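Local coordinates for malonyl acyl carrier protein transacylase (Streptococcus pneumoniae, PDB 3IM8) that probably transfers malonyl groups from coenzyme A to the holo acyl carrier protein, supplying malonyl-ACP for bacterial fatty acid synthesis, at residues L16-D21 / L66-A71; E31-A36 / D43-I48; E52-L55 / R59-Q62. All blocks are in the same frame, centred on the assembly; numbering follows the deposited sequence.

Contact 1: L16-D21 / L66-A71; sequences LGMGRD and LATSVA
T68 faces M18 and G19 where a type II beta turn, G17 to R20, packs on the long helix 58-78 in the large, parallel-sheet part of the acyltransferase fold. L66 opens this part of the helix, its side chain pointing away from residues 16-21, toward helices 92-99 and 105-122. A67 likewise passes the turn by, its methyl group lying on L44. T68 follows and carries the whole contact from the helix side. With chi1 at -64°, its OG1 lies beside the backbone N, where it bonds back to A64 O one turn earlier, while CG2 stands anti to that N. M18 reaches over from the turn: its CG sits between the backbone N and the carbonyl carbon (chi1 58°), and beyond it the chain runs out straight, bringing CE to 3.4 Å from T68 OG1 at an oblique crossing. G19, the helix N-cap, has a positive phi and no side chain, and the T68 methyl faces its backbone, with CG2 4.5 Å from G19 CA. S69 OG, next along, shares its hydrogen bonding between I65 O and G273 O, and V70 looks to helices 92-99 and 105-122. No direct hydrogen bond joins the two segments; a water does so instead, donating to M18 O at 2.7 Å and to T68 OG1 at 2.9 Å.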
ATOM      1  N   LEU A  16      12.059 -10.621   6.977  1.00 22.99           N
ATOM      2  CA  LEU A  16      13.384 -10.357   7.490  1.00 22.10           C
ATOM      3  C   LEU A  16      14.363 -10.515   6.323  1.00 20.58           C
ATOM      4  O   LEU A  16      14.278 -11.457   5.578  1.00 18.54           O
ATOM      5  CB  LEU A  16      13.724 -11.304   8.659  1.00 23.12           C
ATOM      6  CG  LEU A  16      14.882 -11.083   9.648  1.00 25.63           C
ATOM      7  CD1 LEU A  16      14.583  -9.955  10.629  1.00 26.55           C
ATOM      8  CD2 LEU A  16      15.112 -12.414  10.413  1.00 31.44           C
ATOM      9  N   GLY A  17      15.272  -9.560   6.192  1.00 19.22           N
ATOM     10  CA  GLY A  17      16.312  -9.605   5.198  1.00 19.09           C
ATOM     11  C   GLY A  17      15.932  -9.088   3.820  1.00 19.22           C
ATOM     12  O   GLY A  17      16.754  -9.180   2.908  1.00 19.03           O
ATOM     13  N   MET A  18      14.701  -8.591   3.636  1.00 18.53           N
ATOM     14  CA  MET A  18      14.254  -8.151   2.293  1.00 17.95           C
ATOM     15  C   MET A  18      15.201  -7.118   1.669  1.00 18.10           C
ATOM     16  O   MET A  18      15.680  -6.196   2.341  1.00 18.50           O
ATOM     17  CB  MET A  18      12.834  -7.609   2.340  1.00 17.74           C
ATOM     18  CG  MET A  18      12.695  -6.424   3.310  1.00 16.46           C
ATOM     19  SD  MET A  18      11.057  -5.777   3.349  1.00 20.17           S
ATOM     20  CE  MET A  18      11.429  -4.221   4.144  1.00 16.84           C
ATOM     21  N   GLY A  19      15.501  -7.292   0.393  1.00 18.75           N
ATOM     22  CA  GLY A  19      16.382  -6.363  -0.285  1.00 19.09           C
ATOM     23  C   GLY A  19      17.870  -6.543  -0.010  1.00 20.40           C
ATOM     24  O   GLY A  19      18.693  -5.787  -0.556  1.00 22.04           O
ATOM     25  N   ARG A  20      18.244  -7.484   0.851  1.00 20.40           N
ATOM     26  CA  ARG A  20      19.674  -7.590   1.250  1.00 20.93           C
ATOM     27  C   ARG A  20      20.569  -8.032   0.086  1.00 20.98           C
ATOM     28  O   ARG A  20      21.687  -7.512  -0.064  1.00 20.49           O
ATOM     29  CB  ARG A  20      19.885  -8.539   2.465  1.00 21.85           C
ATOM     30  CG  ARG A  20      21.389  -8.738   2.834  1.00 20.32           C
ATOM     31  CD  ARG A  20      21.867  -7.608   3.692  1.00 17.04           C
ATOM     32  NE  ARG A  20      23.308  -7.390   3.553  1.00 18.28           N
ATOM     33  CZ  ARG A  20      24.077  -6.741   4.448  1.00 20.36           C
ATOM     34  NH1 ARG A  20      25.359  -6.548   4.183  1.00 22.41           N
ATOM     35  NH2 ARG A  20      23.570  -6.274   5.609  1.00 19.22           N
ATOM     36  N   ASP A  21      20.102  -9.010  -0.711  1.00 21.66           N
ATOM     37  CA  ASP A  21      20.794  -9.405  -1.959  1.00 22.73           C
ATOM     38  C   ASP A  21      21.100  -8.187  -2.873  1.00 23.20           C
ATOM     39  O   ASP A  21      22.272  -7.943  -3.275  1.00 24.65           O
ATOM     40  CB  ASP A  21      20.028 -10.528  -2.695  1.00 23.83           C
ATOM     41  CG  ASP A  21      18.531 -10.211  -2.957  1.00 23.19           C
ATOM     42  OD1 ASP A  21      18.007  -9.158  -2.575  1.00 21.42           O
ATOM     43  OD2 ASP A  21      17.847 -11.065  -3.557  1.00 24.25           O
ATOM     44  N   LEU A  66       9.066   1.285   2.504  1.00 16.92           N
ATOM     45  CA  LEU A  66       9.245   2.376   1.527  1.00 16.61           C
ATOM     46  C   LEU A  66      10.689   2.471   0.988  1.00 14.77           C
ATOM     47  O   LEU A  66      10.902   2.635  -0.206  1.00 14.11           O
ATOM     48  CB  LEU A  66       8.778   3.735   2.084  1.00 16.31           C
ATOM     49  CG  LEU A  66       9.081   4.932   1.155  1.00 18.28           C
ATOM     50  CD1 LEU A  66       7.812   5.773   0.868  1.00 18.59           C
ATOM     51  CD2 LEU A  66      10.278   5.807   1.642  1.00 21.56           C
ATOM     52  N   ALA A  67      11.671   2.376   1.876  1.00 15.48           N
ATOM     53  CA  ALA A  67      13.071   2.463   1.506  1.00 15.01           C
ATOM     54  C   ALA A  67      13.432   1.289   0.614  1.00 16.26           C
ATOM     55  O   ALA A  67      14.117   1.466  -0.383  1.00 17.65           O
ATOM     56  CB  ALA A  67      13.936   2.461   2.747  1.00 14.76           C
ATOM     57  N   THR A  68      12.948   0.091   0.968  1.00 16.88           N
ATOM     58  CA  THR A  68      13.211  -1.109   0.187  1.00 16.30           C
ATOM     59  C   THR A  68      12.590  -1.033  -1.204  1.00 16.57           C
ATOM     60  O   THR A  68      13.255  -1.245  -2.185  1.00 17.21           O
ATOM     61  CB  THR A  68      12.702  -2.308   0.904  1.00 15.91           C
ATOM     62  OG1 THR A  68      13.434  -2.444   2.131  1.00 13.91           O
ATOM     63  CG2 THR A  68      12.923  -3.545   0.024  1.00 16.49           C
ATOM     64  N   SER A  69      11.319  -0.685  -1.264  1.00 16.46           N
ATOM     65  CA  SER A  69      10.635  -0.472  -2.531  1.00 16.53           C
ATOM     66  C   SER A  69      11.258   0.596  -3.414  1.00 16.24           C
ATOM     67  O   SER A  69      11.457   0.351  -4.598  1.00 17.14           O
ATOM     68  CB  SER A  69       9.190  -0.089  -2.265  1.00 15.85           C
ATOM     69  OG  SER A  69       8.573  -1.157  -1.576  1.00 17.77           O
ATOM     70  N   VAL A  70      11.479   1.795  -2.876  1.00 15.95           N
ATOM     71  CA  VAL A  70      12.177   2.860  -3.645  1.00 15.66           C
ATOM     72  C   VAL A  70      13.503   2.362  -4.197  1.00 16.39           C
ATOM     73  O   VAL A  70      13.828   2.613  -5.379  1.00 16.85           O
ATOM     74  CB  VAL A  70      12.341   4.150  -2.839  1.00 14.88           C
ATOM     75  CG1 VAL A  70      13.109   5.212  -3.620  1.00 15.06           C
ATOM     76  CG2 VAL A  70      10.941   4.693  -2.500  1.00 15.72           C
ATOM     77  N   ALA A  71      14.264   1.645  -3.373  1.00 17.03           N
ATOM     78  CA  ALA A  71      15.536   1.046  -3.847  1.00 17.88           C
ATOM     79  C   ALA A  71      15.344   0.071  -5.028  1.00 18.36           C
ATOM     80  O   ALA A  71      16.119   0.103  -6.001  1.00 18.66           O
ATOM     81  CB  ALA A  71      16.194   0.336  -2.742  1.00 18.66           C
TER
HETATM   82  O   HOH W   1      16.148  -3.584   2.125  1.00 17.24           O

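Contact 2: E31-A36 / D43-I48; sequences ETIDRA and DLRYLI
I33 sets its two branches across R45, CG2 lying 4.0 Å from R45 CB and CG1 approaching the guanidinium obliquely, 4.0 Å from R45 NH1. Here two consecutive helices of the acyltransferase domain, 27-40 and 44-50, joined by a short loop, pack on each other. The two backbones come nearest at the same pair, with 6.7 Å between I33 CA and R45 CA. The arginine starts out with CG anti to its own N (chi1 171°) and then bends at chi2 and chi3, so that CB and NH1 rest against the isoleucine while NH2 is carried off to D49 OD1 and M18 O. Its positive charge is thus probably balanced within its own helix, and the contact with I33 is van der Waals packing, without a hydrogen bond. One turn on from I33, A36 meets L44: A36 CB is 3.9 Å from L44 CD2, a methyl-to-methyl touch near the loop. A67 of helix 58-78 packs against I33, and Y23 against I33 and R45, so the seam is closed in by other helices. Nearer the loop, S37 OG bonds to L44 N, tying the first helix to the start of the second. D43 forms the N-cap of that second helix. Its OD1 accepts from Y46 N at 2.9 Å along an almost straight N-H line (176°), although the donor stands well above the carboxylate plane, 66° out of it.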
ATOM      1  N   GLU A  31      23.118   2.814  -1.372  1.00 25.51           N
ATOM      2  CA  GLU A  31      22.918   4.242  -1.225  1.00 25.45           C
ATOM      3  C   GLU A  31      21.499   4.551  -0.782  1.00 24.68           C
ATOM      4  O   GLU A  31      21.313   5.273   0.172  1.00 24.82           O
ATOM      5  CB  GLU A  31      23.215   4.990  -2.546  1.00 26.82           C
ATOM      6  CG  GLU A  31      22.818   6.498  -2.539  1.00 29.94           C
ATOM      7  CD  GLU A  31      23.847   7.444  -1.831  1.00 32.52           C
ATOM      8  OE1 GLU A  31      23.530   8.634  -1.701  1.00 30.14           O
ATOM      9  OE2 GLU A  31      24.955   7.002  -1.418  1.00 36.02           O
ATOM     10  N   THR A  32      20.478   4.007  -1.461  1.00 23.92           N
ATOM     11  CA  THR A  32      19.086   4.306  -1.063  1.00 21.49           C
ATOM     12  C   THR A  32      18.782   3.928   0.426  1.00 21.86           C
ATOM     13  O   THR A  32      18.176   4.710   1.182  1.00 21.67           O
ATOM     14  CB  THR A  32      18.043   3.665  -2.088  1.00 21.85           C
ATOM     15  OG1 THR A  32      18.302   4.199  -3.393  1.00 23.33           O
ATOM     16  CG2 THR A  32      16.551   3.952  -1.714  1.00 18.73           C
ATOM     17  N   ILE A  33      19.191   2.729   0.854  1.00 21.54           N
ATOM     18  CA  ILE A  33      18.910   2.278   2.232  1.00 21.68           C
ATOM     19  C   ILE A  33      19.700   3.101   3.258  1.00 21.67           C
ATOM     20  O   ILE A  33      19.142   3.459   4.282  1.00 20.89           O
ATOM     21  CB  ILE A  33      19.158   0.709   2.432  1.00 21.54           C
ATOM     22  CG1 ILE A  33      18.263  -0.119   1.505  1.00 20.64           C
ATOM     23  CG2 ILE A  33      18.887   0.243   3.871  1.00 22.16           C
ATOM     24  CD1 ILE A  33      16.767   0.159   1.664  1.00 21.19           C
ATOM     25  N   ASP A  34      20.997   3.348   3.008  1.00 22.73           N
ATOM     26  CA  ASP A  34      21.833   4.148   3.945  1.00 23.32           C
ATOM     27  C   ASP A  34      21.345   5.608   4.039  1.00 23.80           C
ATOM     28  O   ASP A  34      21.298   6.176   5.122  1.00 24.98           O
ATOM     29  CB  ASP A  34      23.343   4.079   3.630  1.00 23.62           C
ATOM     30  CG  ASP A  34      23.913   2.619   3.637  1.00 25.30           C
ATOM     31  OD1 ASP A  34      23.175   1.625   3.930  1.00 26.22           O
ATOM     32  OD2 ASP A  34      25.129   2.472   3.355  1.00 26.03           O
ATOM     33  N   ARG A  35      20.894   6.179   2.933  1.00 24.19           N
ATOM     34  CA  ARG A  35      20.163   7.454   2.988  1.00 25.40           C
ATOM     35  C   ARG A  35      18.924   7.419   3.911  1.00 25.53           C
ATOM     36  O   ARG A  35      18.657   8.377   4.616  1.00 25.70           O
ATOM     37  CB  ARG A  35      19.744   7.874   1.586  1.00 25.53           C
ATOM     38  CG  ARG A  35      20.117   9.231   1.305  1.00 29.64           C
ATOM     39  CD  ARG A  35      21.630   9.321   1.070  1.00 36.95           C
ATOM     40  NE  ARG A  35      22.127  10.672   1.313  1.00 41.83           N
ATOM     41  CZ  ARG A  35      23.088  11.287   0.615  1.00 44.87           C
ATOM     42  NH1 ARG A  35      23.415  12.527   0.946  1.00 44.59           N
ATOM     43  NH2 ARG A  35      23.713  10.697  -0.417  1.00 45.64           N
ATOM     44  N   ALA A  36      18.162   6.316   3.914  1.00 25.94           N
ATOM     45  CA  ALA A  36      16.986   6.274   4.762  1.00 26.40           C
ATOM     46  C   ALA A  36      17.472   6.140   6.199  1.00 26.66           C
ATOM     47  O   ALA A  36      16.887   6.701   7.106  1.00 26.89           O
ATOM     48  CB  ALA A  36      16.080   5.115   4.370  1.00 26.13           C
ATOM     49  N   ASP A  43      19.987   2.425  12.182  1.00 25.81           N
ATOM     50  CA  ASP A  43      20.444   1.573  11.113  1.00 25.73           C
ATOM     51  C   ASP A  43      19.236   0.785  10.614  1.00 24.74           C
ATOM     52  O   ASP A  43      18.895  -0.208  11.243  1.00 23.94           O
ATOM     53  CB  ASP A  43      21.537   0.610  11.669  1.00 27.33           C
ATOM     54  CG  ASP A  43      22.172  -0.292  10.578  1.00 28.41           C
ATOM     55  OD1 ASP A  43      21.644  -0.464   9.467  1.00 29.37           O
ATOM     56  OD2 ASP A  43      23.218  -0.868  10.881  1.00 33.63           O
ATOM     57  N   LEU A  44      18.600   1.228   9.509  1.00 23.37           N
ATOM     58  CA  LEU A  44      17.468   0.485   8.919  1.00 22.24           C
ATOM     59  C   LEU A  44      17.862  -0.872   8.308  1.00 22.67           C
ATOM     60  O   LEU A  44      17.060  -1.833   8.272  1.00 22.57           O
ATOM     61  CB  LEU A  44      16.716   1.336   7.881  1.00 20.43           C
ATOM     62  CG  LEU A  44      15.491   0.747   7.139  1.00 18.57           C
ATOM     63  CD1 LEU A  44      14.344   0.416   8.075  1.00 15.29           C
ATOM     64  CD2 LEU A  44      15.022   1.739   6.027  1.00 10.15           C
ATOM     65  N   ARG A  45      19.085  -0.968   7.810  1.00 23.14           N
ATOM     66  CA  ARG A  45      19.521  -2.206   7.174  1.00 23.48           C
ATOM     67  C   ARG A  45      19.598  -3.331   8.258  1.00 24.48           C
ATOM     68  O   ARG A  45      19.123  -4.477   8.057  1.00 23.41           O
ATOM     69  CB  ARG A  45      20.890  -1.966   6.512  1.00 23.29           C
ATOM     70  CG  ARG A  45      21.617  -3.209   5.983  1.00 22.86           C
ATOM     71  CD  ARG A  45      20.989  -3.635   4.644  1.00 23.52           C
ATOM     72  NE  ARG A  45      19.903  -4.643   4.770  1.00 19.87           N
ATOM     73  CZ  ARG A  45      18.854  -4.722   3.970  1.00 19.31           C
ATOM     74  NH1 ARG A  45      18.703  -3.850   2.975  1.00 20.41           N
ATOM     75  NH2 ARG A  45      17.944  -5.669   4.176  1.00 17.74           N
ATOM     76  N   TYR A  46      20.231  -2.994   9.387  1.00 24.92           N
ATOM     77  CA  TYR A  46      20.279  -3.892  10.543  1.00 25.76           C
ATOM     78  C   TYR A  46      18.854  -4.234  11.058  1.00 25.29           C
ATOM     79  O   TYR A  46      18.521  -5.394  11.329  1.00 25.11           O
ATOM     80  CB  TYR A  46      21.099  -3.243  11.654  1.00 26.83           C
ATOM     81  CG  TYR A  46      21.229  -4.148  12.853  1.00 30.74           C
ATOM     82  CD1 TYR A  46      22.043  -5.306  12.801  1.00 34.52           C
ATOM     83  CD2 TYR A  46      20.523  -3.875  14.025  1.00 33.72           C
ATOM     84  CE1 TYR A  46      22.137  -6.188  13.909  1.00 37.29           C
ATOM     85  CE2 TYR A  46      20.611  -4.713  15.134  1.00 38.07           C
ATOM     86  CZ  TYR A  46      21.410  -5.871  15.082  1.00 39.34           C
ATOM     87  OH  TYR A  46      21.473  -6.676  16.206  1.00 39.70           O
ATOM     88  N   LEU A  47      17.984  -3.225  11.158  1.00 24.54           N
ATOM     89  CA  LEU A  47      16.580  -3.507  11.550  1.00 22.82           C
ATOM     90  C   LEU A  47      15.966  -4.528  10.621  1.00 22.16           C
ATOM     91  O   LEU A  47      15.407  -5.547  11.064  1.00 22.00           O
ATOM     92  CB  LEU A  47      15.745  -2.218  11.571  1.00 22.06           C
ATOM     93  CG  LEU A  47      14.302  -2.240  12.076  1.00 23.66           C
ATOM     94  CD1 LEU A  47      13.869  -0.871  12.580  1.00 23.83           C
ATOM     95  CD2 LEU A  47      13.386  -2.715  11.000  1.00 24.88           C
ATOM     96  N   ILE A  48      16.076  -4.284   9.318  1.00 20.88           N
ATOM     97  CA  ILE A  48      15.447  -5.178   8.357  1.00 20.35           C
ATOM     98  C   ILE A  48      16.018  -6.628   8.437  1.00 20.69           C
ATOM     99  O   ILE A  48      15.289  -7.644   8.279  1.00 20.33           O
ATOM    100  CB  ILE A  48      15.502  -4.594   6.869  1.00 20.46           C
ATOM    101  CG1 ILE A  48      14.556  -3.378   6.719  1.00 20.45           C
ATOM    102  CG2 ILE A  48      15.054  -5.643   5.876  1.00 17.80           C
ATOM    103  CD1 ILE A  48      14.927  -2.422   5.527  1.00 23.25           C
TER

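Contact 3: E52-L55 / R59-Q62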
ATOM      1  N   GLU A  52      13.244  -8.780  14.001  1.00 28.83           N
ATOM      2  CA  GLU A  52      12.025  -9.198  13.377  1.00 29.67           C
ATOM      3  C   GLU A  52      10.784  -8.529  14.015  1.00 30.41           C
ATOM      4  O   GLU A  52       9.865  -8.110  13.305  1.00 30.01           O
ATOM      5  CB  GLU A  52      11.913 -10.720  13.293  1.00 30.51           C
ATOM      6  CG  GLU A  52      10.833 -11.110  12.336  1.00 34.16           C
ATOM      7  CD  GLU A  52      10.924 -12.523  11.801  1.00 40.85           C
ATOM      8  OE1 GLU A  52       9.921 -12.941  11.162  1.00 41.12           O
ATOM      9  OE2 GLU A  52      11.975 -13.213  12.004  1.00 44.97           O
ATOM     10  N   ASP A  53      10.771  -8.353  15.329  1.00 30.66           N
ATOM     11  CA  ASP A  53       9.605  -7.739  15.958  1.00 30.99           C
ATOM     12  C   ASP A  53       9.442  -6.264  15.603  1.00 30.18           C
ATOM     13  O   ASP A  53       8.336  -5.781  15.383  1.00 29.87           O
ATOM     14  CB  ASP A  53       9.664  -7.913  17.466  1.00 31.53           C
ATOM     15  CG  ASP A  53       9.386  -9.338  17.893  1.00 34.04           C
ATOM     16  OD1 ASP A  53       8.725 -10.086  17.137  1.00 35.98           O
ATOM     17  OD2 ASP A  53       9.796  -9.685  19.013  1.00 36.19           O
ATOM     18  N   LYS A  54      10.544  -5.547  15.554  1.00 29.70           N
ATOM     19  CA  LYS A  54      10.480  -4.144  15.154  1.00 30.22           C
ATOM     20  C   LYS A  54      10.037  -4.030  13.690  1.00 28.18           C
ATOM     21  O   LYS A  54       9.288  -3.147  13.328  1.00 26.81           O
ATOM     22  CB  LYS A  54      11.848  -3.459  15.327  1.00 30.64           C
ATOM     23  CG  LYS A  54      12.283  -3.240  16.743  1.00 33.29           C
ATOM     24  CD  LYS A  54      13.211  -2.088  16.693  1.00 36.08           C
ATOM     25  CE  LYS A  54      14.257  -2.171  17.764  1.00 38.94           C
ATOM     26  NZ  LYS A  54      15.343  -1.252  17.318  1.00 39.98           N
ATOM     27  N   LEU A  55      10.541  -4.930  12.852  1.00 27.97           N
ATOM     28  CA  LEU A  55      10.222  -4.911  11.422  1.00 26.68           C
ATOM     29  C   LEU A  55       8.696  -4.984  11.235  1.00 27.17           C
ATOM     30  O   LEU A  55       8.153  -4.352  10.301  1.00 26.72           O
ATOM     31  CB  LEU A  55      10.960  -6.032  10.634  1.00 26.19           C
ATOM     32  CG  LEU A  55      10.718  -6.197   9.100  1.00 24.92           C
ATOM     33  CD1 LEU A  55      11.065  -4.915   8.249  1.00 24.37           C
ATOM     34  CD2 LEU A  55      11.377  -7.408   8.488  1.00 21.32           C
ATOM     35  N   ARG A  59       5.396   1.591  12.945  1.00 24.85           N
ATOM     36  CA  ARG A  59       6.250   2.773  12.830  1.00 25.37           C
ATOM     37  C   ARG A  59       7.608   2.461  12.152  1.00 24.94           C
ATOM     38  O   ARG A  59       8.231   3.369  11.602  1.00 25.41           O
ATOM     39  CB  ARG A  59       6.474   3.475  14.192  1.00 26.56           C
ATOM     40  CG  ARG A  59       7.452   2.709  15.122  1.00 31.06           C
ATOM     41  CD  ARG A  59       8.332   3.631  15.939  1.00 39.58           C
ATOM     42  NE  ARG A  59       7.618   4.611  16.767  1.00 45.99           N
ATOM     43  CZ  ARG A  59       6.615   4.328  17.603  1.00 48.40           C
ATOM     44  NH1 ARG A  59       6.161   3.072  17.732  1.00 49.50           N
ATOM     45  NH2 ARG A  59       6.056   5.317  18.295  1.00 48.19           N
ATOM     46  N   TYR A  60       8.060   1.198  12.205  1.00 24.04           N
ATOM     47  CA  TYR A  60       9.281   0.775  11.483  1.00 23.73           C
ATOM     48  C   TYR A  60       8.949   0.062  10.156  1.00 22.86           C
ATOM     49  O   TYR A  60       9.693   0.165   9.197  1.00 23.59           O
ATOM     50  CB  TYR A  60      10.176  -0.126  12.340  1.00 23.84           C
ATOM     51  CG  TYR A  60      10.492   0.470  13.678  1.00 25.36           C
ATOM     52  CD1 TYR A  60      11.224   1.645  13.770  1.00 27.58           C
ATOM     53  CD2 TYR A  60      10.020  -0.118  14.853  1.00 24.29           C
ATOM     54  CE1 TYR A  60      11.510   2.197  14.986  1.00 28.73           C
ATOM     55  CE2 TYR A  60      10.300   0.437  16.080  1.00 26.88           C
ATOM     56  CZ  TYR A  60      11.039   1.602  16.135  1.00 28.34           C
ATOM     57  OH  TYR A  60      11.300   2.191  17.354  1.00 30.02           O
ATOM     58  N   THR A  61       7.854  -0.674  10.111  1.00 20.68           N
ATOM     59  CA  THR A  61       7.467  -1.306   8.867  1.00 20.10           C
ATOM     60  C   THR A  61       7.345  -0.315   7.717  1.00 18.31           C
ATOM     61  O   THR A  61       7.775  -0.600   6.565  1.00 17.26           O
ATOM     62  CB  THR A  61       6.110  -1.976   9.013  1.00 20.59           C
ATOM     63  OG1 THR A  61       6.122  -2.755  10.215  1.00 23.37           O
ATOM     64  CG2 THR A  61       5.836  -2.882   7.823  1.00 21.31           C
ATOM     65  N   GLN A  62       6.708   0.824   7.998  1.00 16.79           N
ATOM     66  CA  GLN A  62       6.395   1.751   6.903  1.00 15.83           C
ATOM     67  C   GLN A  62       7.652   2.297   6.231  1.00 15.47           C
ATOM     68  O   GLN A  62       7.793   2.171   5.028  1.00 14.66           O
ATOM     69  CB  GLN A  62       5.392   2.834   7.330  1.00 15.27           C
ATOM     70  CG  GLN A  62       4.006   2.208   7.690  1.00 18.01           C
ATOM     71  CD  GLN A  62       2.864   3.223   7.717  1.00 21.05           C
ATOM     72  OE1 GLN A  62       3.008   4.363   7.256  1.00 22.13           O
ATOM     73  NE2 GLN A  62       1.743   2.824   8.283  1.00 19.25           N
TER
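The Y60 ring is approached from three directions. R59 CD lies over one face, 3.4 Å above the plane and offset toward the rim; the K54 side chain runs obliquely past the other face; and K54 O sits at the edge, near the ring plane. K54 touches the ring with its methylenes: K54 CB is 3.8 Å from Y60 CD2, and farther out K54 CD is 3.9 Å from Y60 CE2. K54 NZ lies 5.7 Å from the centroid of the Y60 ring, at most a weak cation-pi attraction, and its stronger partner is the carboxylate of E51. At the foot of the ring, Y60 CB lies 3.3 Å from K54 O.

The two segments form a junction of consecutive helices within the acyltransferase domain, in which the single-turn helix 52-55 gives way after a short turn to the long helix 58-78. L55 and T61 are the residues where the backbones come nearest, their CA atoms 5.2 Å apart. T61 OG1 stands beside its own backbone N (chi1 -48°) and from there donates to L55 O at 2.6 Å. The hydroxyl comes in at a C=O...donor angle of 133° and is tilted 34° from the carbonyl plane. The CB of L55 points away from residues 59-62, while the side chain packs on L47 and I48 of helix 44-50 and on Q14, which also touches T61. About 11 Å separates the side chain of T61 from that of S90, the predicted active-site serine.

How the contacts relate
All three contacts lie on the same side of the chain's centre. Contacts 2 and 3 join helices that follow each other, whereas contact 1 brings the 16-21 turn onto helix 58-78. Contacts 1 and 2 are buried; contact 3 is only partly so, with the partly exposed lysine K54 on its outer side. Helix 58-78 serves contacts 1 and 3 directly and packs behind contact 2. Their chemistry differs: contact 1 combines methionine packing with a bridging water, contact 2 depends on van der Waals packing across its seam, contact 3 on a direct hydroxyl-to-carbonyl bond. Helix 44-50 connects them, since G17 N probably bonds to I48 O and L47 packs on Y60. L55 likewise extends from contact 3 to M18 of contact 1.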